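Local coordinates for DNA repair protein XRCC1 (Homo sapiens, PDB 3LQC) that serves as a scaffold that assembles DNA single-strand break repair complexes, here represented by its N-terminal domain, and binds poly-ADP-ribose to restrain PARP1, at residues Arg5-Val10 / Ser44-Leu49; His56-Gly61 / Val147-Pro152; Asp63-Val68 / Phe142-Val147; Glu69-Ser74 / Arg127-Cys132; Glu85-Thr90 / Asp114-Ala119. All blocks are in the same frame, centred on the assembly; numbering follows the deposited sequence.

Interaction 1: Arg5-Val10 / Ser44-Leu49. With CO3 (carbonate ion), chain D.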
# COMPACT_ATOMS: atom_id res chain seq x y z
N ARG A 5 20.95 17.19 -9.69
CA ARG A 5 20.79 17.15 -11.15
C ARG A 5 19.34 16.89 -11.57
O ARG A 5 19.00 17.05 -12.73
CB ARG A 5 21.72 16.11 -11.76
CG ARG A 5 21.34 14.69 -11.42
CD ARG A 5 22.10 13.69 -12.28
NE ARG A 5 21.43 12.39 -12.22
CZ ARG A 5 20.65 11.91 -13.17
NH1 ARG A 5 20.44 12.59 -14.29
NH2 ARG A 5 20.08 10.72 -13.01
N LEU A 6 18.51 16.49 -10.61
CA LEU A 6 17.09 16.26 -10.86
C LEU A 6 16.24 17.35 -10.23
O LEU A 6 15.02 17.26 -10.18
CB LEU A 6 16.68 14.89 -10.32
CG LEU A 6 17.39 13.78 -11.08
CD1 LEU A 6 16.99 12.41 -10.57
CD2 LEU A 6 17.08 13.94 -12.57
N ARG A 7 16.90 18.39 -9.75
CA ARG A 7 16.23 19.43 -8.99
C ARG A 7 16.35 20.78 -9.68
O ARG A 7 17.44 21.24 -9.97
CB ARG A 7 16.85 19.50 -7.60
CG ARG A 7 16.32 20.57 -6.71
CD ARG A 7 17.17 20.65 -5.46
NE ARG A 7 17.44 19.33 -4.90
CZ ARG A 7 18.60 18.96 -4.37
NH1 ARG A 7 19.61 19.82 -4.34
NH2 ARG A 7 18.75 17.74 -3.90
N HIS A 8 15.21 21.41 -9.96
CA HIS A 8 15.19 22.76 -10.50
C HIS A 8 14.91 23.76 -9.38
O HIS A 8 13.80 23.84 -8.87
CB HIS A 8 14.12 22.88 -11.58
CG HIS A 8 14.30 24.08 -12.47
ND1 HIS A 8 13.35 25.07 -12.58
CD2 HIS A 8 15.31 24.42 -13.30
CE1 HIS A 8 13.77 25.98 -13.44
NE2 HIS A 8 14.96 25.62 -13.89
N VAL A 9 15.95 24.50 -9.00
CA VAL A 9 15.85 25.48 -7.93
C VAL A 9 15.54 26.87 -8.49
O VAL A 9 16.16 27.31 -9.46
CB VAL A 9 17.16 25.52 -7.11
CG1 VAL A 9 17.02 26.39 -5.88
CG2 VAL A 9 17.57 24.11 -6.71
N VAL A 10 14.57 27.56 -7.90
CA VAL A 10 14.32 28.94 -8.29
C VAL A 10 14.04 29.84 -7.09
O VAL A 10 13.56 29.39 -6.05
CB VAL A 10 13.14 29.09 -9.28
CG1 VAL A 10 13.31 28.15 -10.46
CG2 VAL A 10 11.81 28.87 -8.58
N SER A 44 12.42 17.17 -9.24
CA SER A 44 11.84 18.09 -8.27
C SER A 44 12.06 19.53 -8.69
O SER A 44 12.98 19.83 -9.46
CB SER A 44 12.46 17.88 -6.91
OG SER A 44 13.85 18.11 -6.99
N VAL A 45 11.22 20.42 -8.19
CA VAL A 45 11.51 21.84 -8.23
C VAL A 45 11.61 22.33 -6.80
O VAL A 45 10.92 21.82 -5.91
CB VAL A 45 10.43 22.66 -8.97
CG1 VAL A 45 10.35 22.28 -10.44
CG2 VAL A 45 9.09 22.48 -8.31
N VAL A 46 12.49 23.29 -6.55
CA VAL A 46 12.57 23.90 -5.24
C VAL A 46 12.24 25.37 -5.34
O VAL A 46 12.81 26.10 -6.16
CB VAL A 46 13.96 23.72 -4.61
CG1 VAL A 46 14.11 24.64 -3.40
CG2 VAL A 46 14.16 22.27 -4.20
N LEU A 47 11.28 25.80 -4.52
CA LEU A 47 10.92 27.20 -4.42
C LEU A 47 11.65 27.79 -3.24
O LEU A 47 11.44 27.38 -2.09
CB LEU A 47 9.41 27.37 -4.21
CG LEU A 47 8.40 26.70 -5.14
CD1 LEU A 47 6.99 27.04 -4.66
CD2 LEU A 47 8.60 27.10 -6.59
N GLN A 48 12.53 28.74 -3.53
CA GLN A 48 13.22 29.51 -2.51
C GLN A 48 12.42 30.76 -2.21
O GLN A 48 12.40 31.71 -2.99
CB GLN A 48 14.61 29.89 -3.01
CG GLN A 48 15.54 28.72 -3.17
CD GLN A 48 16.92 29.15 -3.62
OE1 GLN A 48 17.07 30.11 -4.37
NE2 GLN A 48 17.94 28.43 -3.15
N LEU A 49 11.74 30.76 -1.07
CA LEU A 49 10.88 31.86 -0.71
C LEU A 49 11.67 32.97 -0.03
O LEU A 49 12.57 32.71 0.76
CB LEU A 49 9.77 31.37 0.22
CG LEU A 49 9.01 30.16 -0.29
CD1 LEU A 49 7.92 29.80 0.70
CD2 LEU A 49 8.42 30.45 -1.65
C CO3 D . 15.77 16.20 -4.39
O1 CO3 D . 15.33 17.28 -4.96
O2 CO3 D . 16.52 16.29 -3.33
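Arg7 to Val10 and Ser44 to Leu47 pair as parallel strands along one border of the five-stranded sheet, with strand 7-12 outermost in this chain and strand 42-49 beside it. The N-H of Ser44 is aimed almost head-on at Leu6 O (2.8 Å). From there the bonds zigzag through His8 and Val10 to Gln48 N, which reaches Val10 O at 2.8 Å, and the strand axes diverge by 18°. Arg7 and Ser44 share a face and a ligand. The Arg7 chain runs straight out from the strand and then bends at chi3 (-46°), so that its guanidinium presents an edge to a carbonate ion, probably taken from the crystallisation liquor. NE donates to CO3 O1 at 2.9 Å in a nearly linear bond, NH2 donates to O2 at 2.7 Å, and Ser44 OG adds a second bond to O1 at 2.6 Å. Lys129 and Glu81 extend this anion pocket on the beta sandwich of the XRCC1 N-terminal domain, Glu81 by a salt bridge to the same NH2. Further along this face Val46 CG2 lies alongside the aliphatic part of Arg7, 3.6 Å from CD, while Val9 CG1 touches the amide of Gln48 at NE2 (3.5 Å). On the reverse face His8, Val45 and Val10 all rest on Leu24 of helix 17-25, and Val10 CG2 meets Leu47 CD2 at 4.2 Å.

Interaction 2: His56-Gly61 / Val147-Pro152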
# COMPACT_ATOMS: atom_id res chain seq x y z
N HIS A 56 -1.13 26.30 4.98
CA HIS A 56 -2.37 25.78 5.53
C HIS A 56 -2.76 24.47 4.85
O HIS A 56 -2.99 23.45 5.50
CB HIS A 56 -3.48 26.83 5.36
CG HIS A 56 -4.84 26.34 5.74
ND1 HIS A 56 -5.78 25.97 4.80
CD2 HIS A 56 -5.42 26.17 6.95
CE1 HIS A 56 -6.89 25.58 5.42
NE2 HIS A 56 -6.70 25.69 6.73
N SER A 57 -2.83 24.53 3.52
CA SER A 57 -3.24 23.39 2.71
C SER A 57 -2.60 23.49 1.33
O SER A 57 -2.05 24.53 0.97
CB SER A 57 -4.77 23.37 2.59
OG SER A 57 -5.25 24.59 2.04
N VAL A 58 -2.69 22.41 0.56
CA VAL A 58 -2.02 22.32 -0.73
C VAL A 58 -2.90 21.69 -1.80
O VAL A 58 -3.43 20.60 -1.60
CB VAL A 58 -0.73 21.49 -0.62
CG1 VAL A 58 0.00 21.46 -1.96
CG2 VAL A 58 0.17 22.04 0.47
N ASP A 59 -3.06 22.37 -2.93
CA ASP A 59 -3.79 21.82 -4.07
C ASP A 59 -2.79 21.49 -5.18
O ASP A 59 -1.95 22.32 -5.53
CB ASP A 59 -4.83 22.81 -4.60
CG ASP A 59 -5.82 23.26 -3.54
OD1 ASP A 59 -6.02 22.52 -2.54
OD2 ASP A 59 -6.41 24.35 -3.71
N ILE A 60 -2.91 20.30 -5.74
CA ILE A 60 -1.95 19.82 -6.73
C ILE A 60 -2.66 19.33 -7.98
O ILE A 60 -3.58 18.51 -7.90
CB ILE A 60 -1.09 18.69 -6.16
CG1 ILE A 60 -0.23 19.22 -5.02
CG2 ILE A 60 -0.23 18.06 -7.25
CD1 ILE A 60 0.61 18.18 -4.37
N GLY A 61 -2.24 19.85 -9.13
CA GLY A 61 -2.78 19.41 -10.40
C GLY A 61 -1.72 18.64 -11.15
O GLY A 61 -0.71 19.20 -11.56
N VAL A 147 0.51 23.72 -8.71
CA VAL A 147 0.52 23.44 -7.29
C VAL A 147 0.20 24.76 -6.60
O VAL A 147 0.77 25.80 -6.95
CB VAL A 147 1.87 22.88 -6.81
CG1 VAL A 147 3.03 23.73 -7.33
CG2 VAL A 147 1.90 22.78 -5.29
N ARG A 148 -0.73 24.73 -5.67
CA ARG A 148 -1.11 25.93 -4.93
C ARG A 148 -0.95 25.71 -3.44
O ARG A 148 -1.29 24.66 -2.91
CB ARG A 148 -2.54 26.34 -5.25
CG ARG A 148 -2.72 26.83 -6.66
CD ARG A 148 -4.17 26.75 -7.09
NE ARG A 148 -4.27 26.84 -8.54
CZ ARG A 148 -5.20 26.22 -9.26
NH1 ARG A 148 -6.13 25.47 -8.66
NH2 ARG A 148 -5.21 26.36 -10.58
N PHE A 149 -0.40 26.72 -2.78
CA PHE A 149 -0.23 26.69 -1.34
C PHE A 149 -1.09 27.77 -0.73
O PHE A 149 -1.09 28.91 -1.18
CB PHE A 149 1.24 26.89 -0.99
CG PHE A 149 2.16 25.99 -1.77
CD1 PHE A 149 2.37 24.68 -1.36
CD2 PHE A 149 2.79 26.45 -2.91
CE1 PHE A 149 3.20 23.85 -2.08
CE2 PHE A 149 3.62 25.62 -3.63
CZ PHE A 149 3.83 24.32 -3.22
N HIS A 150 -1.85 27.39 0.29
CA HIS A 150 -2.74 28.31 0.95
C HIS A 150 -2.20 28.68 2.32
O HIS A 150 -1.80 27.81 3.10
CB HIS A 150 -4.15 27.72 1.04
CG HIS A 150 -4.72 27.34 -0.29
ND1 HIS A 150 -5.21 28.27 -1.18
CD2 HIS A 150 -4.85 26.14 -0.89
CE1 HIS A 150 -5.64 27.66 -2.27
NE2 HIS A 150 -5.43 26.37 -2.12
N SER A 151 -2.19 29.98 2.60
CA SER A 151 -1.59 30.50 3.80
C SER A 151 -2.53 31.49 4.48
O SER A 151 -3.37 32.11 3.81
CB SER A 151 -0.27 31.18 3.44
OG SER A 151 0.44 30.42 2.47
N PRO A 152 -2.41 31.64 5.80
CA PRO A 152 -3.19 32.62 6.57
C PRO A 152 -3.02 34.04 6.01
O PRO A 152 -1.92 34.58 6.03
CB PRO A 152 -2.57 32.54 7.97
CG PRO A 152 -2.03 31.14 8.05
CD PRO A 152 -1.55 30.81 6.67
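Asp59 and His150 meet on the outward face of two antiparallel strands in the three-stranded sheet of the domain's beta sandwich. The NE2 N-H of His150 points at Asp59 OD2, 2.8 Å away and close to the plane of the imidazole ring. The oxygen is approached from above its own carboxylate plane (63° out of it), and the two flat groups stand 59° apart. Asp59 is deposited in two conformers, and this bond belongs to the one described. This histidine-carboxylate bond runs diagonally between the strands; Asp59 is paired directly with Arg148: Arg148 N donates to Asp59 O at 2.7 Å and Asp59 N to Arg148 O at 2.9 Å. On the opposite face the contact is apolar. Val58 CG2 lies beside Phe149 CD1 at 3.9 Å, and Val147 CG2 touches both Val58 CG1 (4.1 Å) and Ile60 CG1 (4.2 Å). Phe149 continues inward to Val128 and Ile130 of the other sheet, so these residues line the sandwich interior. Thr18 OG1 of helix 17-25 accepts from the Phe149 N-H. Near the His56 end, His56 and Ser57 both face His150 in a classic beta bulge; the bond from Ser57 N to His150 O is weak, but His150 N donates well to Ser57 O at 2.9 Å. Beside His150, Ser57 holds its hydroxyl between the backbone N and carbonyl carbon (chi1 57°), which leaves OG 3.3 Å from His150 CD2.

Interaction 3: Asp63-Val68 / Phe142-Val147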
# COMPACT_ATOMS: atom_id res chain seq x y z
N ASP A 63 0.45 16.50 -13.90
CA ASP A 63 0.69 16.48 -15.33
C ASP A 63 1.55 15.27 -15.67
O ASP A 63 2.68 15.41 -16.14
CB ASP A 63 1.37 17.75 -15.82
CG ASP A 63 1.61 17.74 -17.32
OD1 ASP A 63 0.78 17.17 -18.05
OD2 ASP A 63 2.63 18.32 -17.77
N GLY A 64 1.01 14.08 -15.40
CA GLY A 64 1.62 12.84 -15.82
C GLY A 64 2.53 12.18 -14.79
O GLY A 64 3.21 11.21 -15.11
N SER A 65 2.54 12.72 -13.58
CA SER A 65 3.33 12.13 -12.50
C SER A 65 2.58 10.96 -11.89
O SER A 65 1.35 10.99 -11.81
CB SER A 65 3.61 13.16 -11.40
OG SER A 65 4.46 14.19 -11.85
N ALA A 66 3.30 9.94 -11.44
CA ALA A 66 2.68 8.84 -10.70
C ALA A 66 2.52 9.22 -9.24
O ALA A 66 1.49 8.94 -8.63
CB ALA A 66 3.50 7.57 -10.84
N PHE A 67 3.55 9.85 -8.68
CA PHE A 67 3.53 10.27 -7.27
C PHE A 67 3.99 11.70 -7.15
O PHE A 67 4.79 12.16 -7.95
CB PHE A 67 4.45 9.39 -6.42
CG PHE A 67 4.38 7.94 -6.74
CD1 PHE A 67 3.19 7.25 -6.64
CD2 PHE A 67 5.52 7.25 -7.14
CE1 PHE A 67 3.12 5.91 -6.93
CE2 PHE A 67 5.46 5.89 -7.45
CZ PHE A 67 4.26 5.22 -7.34
N VAL A 68 3.47 12.41 -6.15
CA VAL A 68 3.95 13.75 -5.84
C VAL A 68 4.15 13.87 -4.34
O VAL A 68 3.35 13.37 -3.56
CB VAL A 68 2.97 14.84 -6.31
CG1 VAL A 68 3.57 16.20 -6.07
CG2 VAL A 68 2.62 14.67 -7.77
N PHE A 142 6.77 14.56 -17.72
CA PHE A 142 5.82 14.61 -16.61
C PHE A 142 6.19 15.63 -15.54
O PHE A 142 7.35 15.98 -15.37
CB PHE A 142 5.69 13.23 -15.97
CG PHE A 142 6.93 12.78 -15.27
CD1 PHE A 142 7.21 13.20 -13.98
CD2 PHE A 142 7.82 11.94 -15.91
CE1 PHE A 142 8.36 12.80 -13.34
CE2 PHE A 142 8.98 11.52 -15.28
CZ PHE A 142 9.25 11.96 -13.99
N GLY A 143 5.19 16.08 -14.79
CA GLY A 143 5.39 17.02 -13.72
C GLY A 143 4.05 17.41 -13.15
O GLY A 143 3.20 16.55 -12.91
N LEU A 144 3.84 18.71 -12.95
CA LEU A 144 2.57 19.22 -12.45
C LEU A 144 1.98 20.22 -13.41
O LEU A 144 2.71 20.93 -14.10
CB LEU A 144 2.75 19.89 -11.10
CG LEU A 144 3.22 18.98 -9.97
CD1 LEU A 144 3.08 19.70 -8.63
CD2 LEU A 144 2.41 17.70 -9.99
N SER A 145 0.65 20.29 -13.46
CA SER A 145 -0.00 21.39 -14.15
C SER A 145 0.01 22.59 -13.23
O SER A 145 0.23 23.71 -13.66
CB SER A 145 -1.44 21.03 -14.52
OG SER A 145 -1.43 20.12 -15.61
N PHE A 146 -0.19 22.33 -11.95
CA PHE A 146 -0.19 23.40 -10.98
C PHE A 146 -0.01 22.87 -9.58
O PHE A 146 -0.31 21.71 -9.29
CB PHE A 146 -1.47 24.23 -11.09
CG PHE A 146 -2.72 23.50 -10.69
CD1 PHE A 146 -3.02 23.30 -9.35
CD2 PHE A 146 -3.60 23.02 -11.65
CE1 PHE A 146 -4.16 22.63 -8.97
CE2 PHE A 146 -4.75 22.35 -11.28
CZ PHE A 146 -5.03 22.16 -9.94
N VAL A 147 0.51 23.72 -8.71
CA VAL A 147 0.52 23.44 -7.29
C VAL A 147 0.20 24.76 -6.60
O VAL A 147 0.77 25.80 -6.95
CB VAL A 147 1.87 22.88 -6.81
CG1 VAL A 147 3.03 23.73 -7.33
CG2 VAL A 147 1.90 22.78 -5.29
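Ser65 reaches across to the backbone of Gly143. Its OG lies beside its own backbone N (chi1 -67°) and donates to Gly143 O at 2.9 Å, arriving from one side of the carbonyl plane. Asp63 N donates to the same oxygen from the opposite face, also at 2.9 Å, and the pair is closed by the return bond from Gly143 N to Asp63 O. This short antiparallel bridge joins the end of strand 57-63 to the start of strand 143-150, just where the chain turns through Gly64 toward strand 67-73 and the other sheet of the sandwich. Gly64 makes the turn with a positive phi (94°) and places its carbonyl oxygen 3.3 Å from Phe142 CB. Phe142 holds its ring between the backbone N and carbonyl carbon (chi1 67°), and the ring then brings CD1, at its edge, 3.6 Å from Ser65 OG; Arg34 makes a cation-pi contact with this ring. Leu144 starts out pointing away from 63-68, yet its CD2 branch comes back to Val68 CG2 at 3.8 Å, the two side chains crossing at a slant. Ile60, Ile130 and Cys132 surround this apolar pair. Asp63 contributes its CB rather than its carboxylate, packing 3.5 Å from Ser145 N, while Ser145 OG bonds to the carbonyl of Asn62. With two donors straddling it, the Gly143 carbonyl is gripped from both sides of its plane, which probably limits rotation of that peptide.

Interaction 4: Glu69-Ser74 / Arg127-Cys132. With NA (sodium ion), chain C; CO3 (carbonate ion), chain D.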
# COMPACT_ATOMS: atom_id res chain seq x y z
N GLU A 69 5.24 14.53 -3.95
CA GLU A 69 5.55 14.74 -2.54
C GLU A 69 5.93 16.20 -2.33
O GLU A 69 6.58 16.80 -3.18
CB GLU A 69 6.70 13.83 -2.12
CG GLU A 69 7.12 13.94 -0.66
CD GLU A 69 8.43 13.24 -0.40
OE1 GLU A 69 8.69 12.85 0.76
OE2 GLU A 69 9.20 13.07 -1.37
N VAL A 70 5.53 16.77 -1.20
CA VAL A 70 5.93 18.14 -0.89
C VAL A 70 6.69 18.17 0.42
O VAL A 70 6.19 17.72 1.45
CB VAL A 70 4.74 19.12 -0.83
CG1 VAL A 70 5.22 20.52 -0.46
CG2 VAL A 70 4.02 19.16 -2.17
N LEU A 71 7.92 18.67 0.37
CA LEU A 71 8.73 18.82 1.56
C LEU A 71 9.05 20.29 1.78
O LEU A 71 9.00 21.11 0.85
CB LEU A 71 10.02 17.99 1.45
CG LEU A 71 9.85 16.53 1.02
CD1 LEU A 71 9.98 16.41 -0.50
CD2 LEU A 71 10.84 15.61 1.72
N VAL A 72 9.38 20.64 3.02
CA VAL A 72 9.66 22.03 3.36
C VAL A 72 10.96 22.11 4.11
O VAL A 72 11.39 21.14 4.72
CB VAL A 72 8.55 22.63 4.23
CG1 VAL A 72 7.38 23.05 3.36
CG2 VAL A 72 8.12 21.62 5.29
N GLY A 73 11.60 23.27 4.04
CA GLY A 73 12.88 23.44 4.69
C GLY A 73 13.07 24.87 5.16
O GLY A 73 12.35 25.78 4.74
N SER A 74 14.04 25.07 6.03
CA SER A 74 14.31 26.37 6.59
C SER A 74 15.75 26.71 6.25
O SER A 74 16.66 26.02 6.68
CB SER A 74 14.13 26.32 8.11
OG SER A 74 13.78 27.59 8.62
N ARG A 127 11.77 27.18 2.16
CA ARG A 127 12.09 26.23 1.10
C ARG A 127 10.93 25.26 0.88
O ARG A 127 10.48 24.59 1.81
CB ARG A 127 13.37 25.47 1.41
CG ARG A 127 14.60 26.36 1.54
CD ARG A 127 14.95 27.00 0.21
NE ARG A 127 16.14 27.84 0.33
CZ ARG A 127 16.12 29.15 0.55
NH1 ARG A 127 14.96 29.78 0.66
NH2 ARG A 127 17.25 29.83 0.65
N VAL A 128 10.44 25.20 -0.35
CA VAL A 128 9.40 24.26 -0.72
C VAL A 128 9.90 23.36 -1.86
O VAL A 128 10.20 23.83 -2.96
CB VAL A 128 8.10 24.96 -1.13
CG1 VAL A 128 6.96 23.96 -1.18
CG2 VAL A 128 7.76 26.08 -0.15
N LYS A 129 9.98 22.07 -1.59
CA LYS A 129 10.44 21.11 -2.58
C LYS A 129 9.27 20.23 -3.00
O LYS A 129 8.66 19.54 -2.18
CB LYS A 129 11.57 20.25 -2.00
CG LYS A 129 12.06 19.16 -2.93
CD LYS A 129 13.19 18.36 -2.31
CE LYS A 129 14.42 19.21 -2.11
NZ LYS A 129 15.62 18.37 -1.87
N ILE A 130 8.96 20.27 -4.29
CA ILE A 130 7.90 19.42 -4.85
C ILE A 130 8.54 18.31 -5.68
O ILE A 130 9.23 18.59 -6.66
CB ILE A 130 6.92 20.23 -5.71
CG1 ILE A 130 6.23 21.32 -4.87
CG2 ILE A 130 5.88 19.32 -6.32
CD1 ILE A 130 7.00 22.62 -4.81
N VAL A 131 8.33 17.06 -5.29
CA VAL A 131 8.95 15.94 -5.98
C VAL A 131 7.94 15.15 -6.80
O VAL A 131 6.95 14.66 -6.27
CB VAL A 131 9.67 14.99 -5.00
CG1 VAL A 131 10.52 13.97 -5.76
CG2 VAL A 131 10.53 15.78 -4.04
N CYS A 132 8.20 15.03 -8.10
CA CYS A 132 7.33 14.28 -8.99
C CYS A 132 8.01 12.98 -9.41
O CYS A 132 9.11 12.99 -9.96
CB CYS A 132 6.99 15.11 -10.22
SG CYS A 132 6.08 16.62 -9.89
NA NA C . 17.85 25.01 9.04
C CO3 D . 15.77 16.20 -4.39
O1 CO3 D . 15.33 17.28 -4.96
O2 CO3 D . 16.52 16.29 -3.33
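A chi1 of -49° sets Leu71 CG opposite its own carbonyl carbon, and from there CD1 slants across to Val131 CG2, 3.6 Å away. Lys129, on the same face, instead starts fully extended and bends at chi3 (-66°), which swings NZ away from Leu71 to donate to carbonate O2 at 2.7 Å; Arg7 and Ser44 hold the same ion, and Tyr84 makes a cation-pi contact with the lysine. Glu69 runs alongside Val131, but its OE2 bonds to the backbone of the partner protein, another chain that also packs on Leu71 and Val131. On the reverse face the contacts are apolar. There Val70 uses both methyls, CG1 against Val128 CG1 at 3.9 Å and CG2 against Ile130 CG1 at 4.1 Å, while Phe149 and Leu144 of the three-stranded sheet close over Val128 and Ile130. Between the faces run regular antiparallel bonds, with Leu71 and Lys129 exchanging two at 2.8 Å each; Gly73 and Arg127 likewise exchange two, and Arg127 CB lies 3.5 Å from Gly73 O. One residue later Ser74 O binds a sodium ion at 2.8 Å, together with the carbonyls of Ala76 and Gly78. Two inner strands of the five-stranded sheet thus have one side built into the core of a beta sandwich, as in galactose-binding-domain-like folds, and the other carrying an anion site and a surface for a protein partner.

Interaction 5: Glu85-Thr90 / Asp114-Ala119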
# COMPACT_ATOMS: atom_id res chain seq x y z
N GLU A 85 11.75 18.58 5.77
CA GLU A 85 10.71 17.94 6.53
C GLU A 85 9.57 17.69 5.55
O GLU A 85 9.30 18.53 4.70
CB GLU A 85 10.27 18.88 7.65
CG GLU A 85 9.99 18.20 8.97
CD GLU A 85 11.10 17.24 9.36
OE1 GLU A 85 12.24 17.69 9.58
OE2 GLU A 85 10.81 16.03 9.46
N VAL A 86 8.91 16.54 5.65
CA VAL A 86 7.77 16.27 4.78
C VAL A 86 6.55 17.10 5.18
O VAL A 86 6.14 17.11 6.34
CB VAL A 86 7.37 14.78 4.74
CG1 VAL A 86 6.15 14.58 3.87
CG2 VAL A 86 8.50 13.94 4.22
N LEU A 87 5.99 17.81 4.21
CA LEU A 87 4.75 18.51 4.42
C LEU A 87 3.60 17.65 3.91
O LEU A 87 2.69 17.29 4.65
CB LEU A 87 4.77 19.86 3.70
CG LEU A 87 3.52 20.67 3.99
CD1 LEU A 87 3.52 21.03 5.46
CD2 LEU A 87 3.47 21.90 3.12
N LEU A 88 3.64 17.32 2.62
CA LEU A 88 2.67 16.39 2.05
C LEU A 88 3.39 15.11 1.67
O LEU A 88 4.25 15.09 0.80
CB LEU A 88 1.95 16.96 0.83
CG LEU A 88 1.08 15.93 0.10
CD1 LEU A 88 -0.03 15.45 1.00
CD2 LEU A 88 0.51 16.49 -1.18
N VAL A 89 3.01 14.03 2.34
CA VAL A 89 3.61 12.74 2.11
C VAL A 89 3.43 12.30 0.65
O VAL A 89 2.48 12.71 -0.02
CB VAL A 89 3.00 11.72 3.09
CG1 VAL A 89 1.85 10.95 2.45
CG2 VAL A 89 4.08 10.80 3.60
N THR A 90 4.35 11.48 0.15
CA THR A 90 4.28 11.02 -1.24
C THR A 90 2.90 10.44 -1.59
O THR A 90 2.46 9.45 -1.01
CB THR A 90 5.36 9.98 -1.55
OG1 THR A 90 6.64 10.48 -1.17
CG2 THR A 90 5.37 9.65 -3.04
N ASP A 114 -5.92 18.62 7.23
CA ASP A 114 -6.15 17.27 7.69
C ASP A 114 -5.19 16.28 7.06
O ASP A 114 -4.78 15.30 7.69
CB ASP A 114 -7.58 16.88 7.36
CG ASP A 114 -7.92 15.50 7.85
OD1 ASP A 114 -7.45 15.14 8.96
OD2 ASP A 114 -8.65 14.78 7.13
N LYS A 115 -4.82 16.54 5.81
CA LYS A 115 -4.07 15.57 5.02
C LYS A 115 -2.58 15.89 4.94
O LYS A 115 -1.82 15.16 4.31
CB LYS A 115 -4.68 15.43 3.62
CG LYS A 115 -6.18 15.16 3.65
CD LYS A 115 -6.58 14.11 2.63
CE LYS A 115 -6.39 14.60 1.20
NZ LYS A 115 -6.33 13.46 0.23
N LEU A 116 -2.17 16.98 5.59
CA LEU A 116 -0.76 17.35 5.67
C LEU A 116 -0.19 16.84 6.98
O LEU A 116 -0.93 16.53 7.91
CB LEU A 116 -0.60 18.86 5.59
CG LEU A 116 -1.08 19.51 4.30
CD1 LEU A 116 -0.83 21.00 4.32
CD2 LEU A 116 -0.39 18.86 3.12
N VAL A 117 1.14 16.74 7.05
CA VAL A 117 1.81 16.37 8.30
C VAL A 117 1.72 17.55 9.26
O VAL A 117 2.28 18.61 8.99
CB VAL A 117 3.29 16.04 8.07
CG1 VAL A 117 3.94 15.56 9.37
CG2 VAL A 117 3.43 14.99 6.97
N ARG A 118 1.01 17.36 10.37
CA ARG A 118 0.70 18.48 11.26
C ARG A 118 1.94 19.20 11.80
O ARG A 118 2.04 20.42 11.68
CB ARG A 118 -0.20 18.01 12.42
N ALA A 119 2.87 18.46 12.39
CA ALA A 119 4.08 19.06 12.94
C ALA A 119 4.75 20.00 11.93
O ALA A 119 5.28 21.04 12.30
CB ALA A 119 5.05 17.98 13.38
O HOH W 1 0.77 14.46 4.42
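The flat groups that meet here are peptides, not rings: the Leu87 carbonyl takes the Val117 N-H almost head-on, with N and O 2.9 Å apart and an N-H...O angle of 178°. Val117 CG2 presses close to the same oxygen at 3.3 Å. Val117 is the N-cap residue of helix 118-121, so this bond fastens the approach to that helix onto strand 85-92 at the border of the five-stranded sheet of the beta sandwich. The strand is interrupted at this point by a classic beta bulge, in which Leu87 and Leu88 both face Val70, and the chain turns a corner. Apolar groups fill in around the bond. Val86 and Val117 cross nearly at right angles, CG1 to CG2 at 4.1 Å. In the described conformer of Leu88, one of two deposited, CG is anti to the backbone N (chi1 172°), which carries CD1 to 3.8 Å from Lys115 O. Leu88 CB lies 3.8 Å from Leu116 CD2, again in a perpendicular crossing. Phe111 touches both leucines, Ile60 packs on Leu88 and Val58 on Leu116, which joins this corner to the three-stranded sheet. Val86 also packs against an apolar side chain of the partner protein, another chain. A water completes the polar link around the bulge: it donates to Lys115 O at 2.7 Å, accepts from Val89 N at 3.1 Å, and gives a weak bond to Leu87 O at 3.4 Å.

Interactions 1, 4 and 5 run across the five-stranded sheet: strand 42-49 of interaction 1 borders strand 125-133 of interaction 4, and strand 67-73 borders strand 85-92 of interaction 5. Their centres are about 9 Å (1 to 4) and 10 Å (4 to 5) apart. Interaction 2 lies in the three-stranded sheet, its centre about 12 Å from that of interaction 4, with Phe149 bridging the two layers. Interaction 3 shares Val147 with it and joins both sheets. Along the chain, interaction 1 closes first; interactions 3, 4 and 5 are nested inside the loop closed by interaction 2. Strand 143-150, late in this fragment, thus probably helps to close the domain, leaving the outer sheet face to ligand and partner protein.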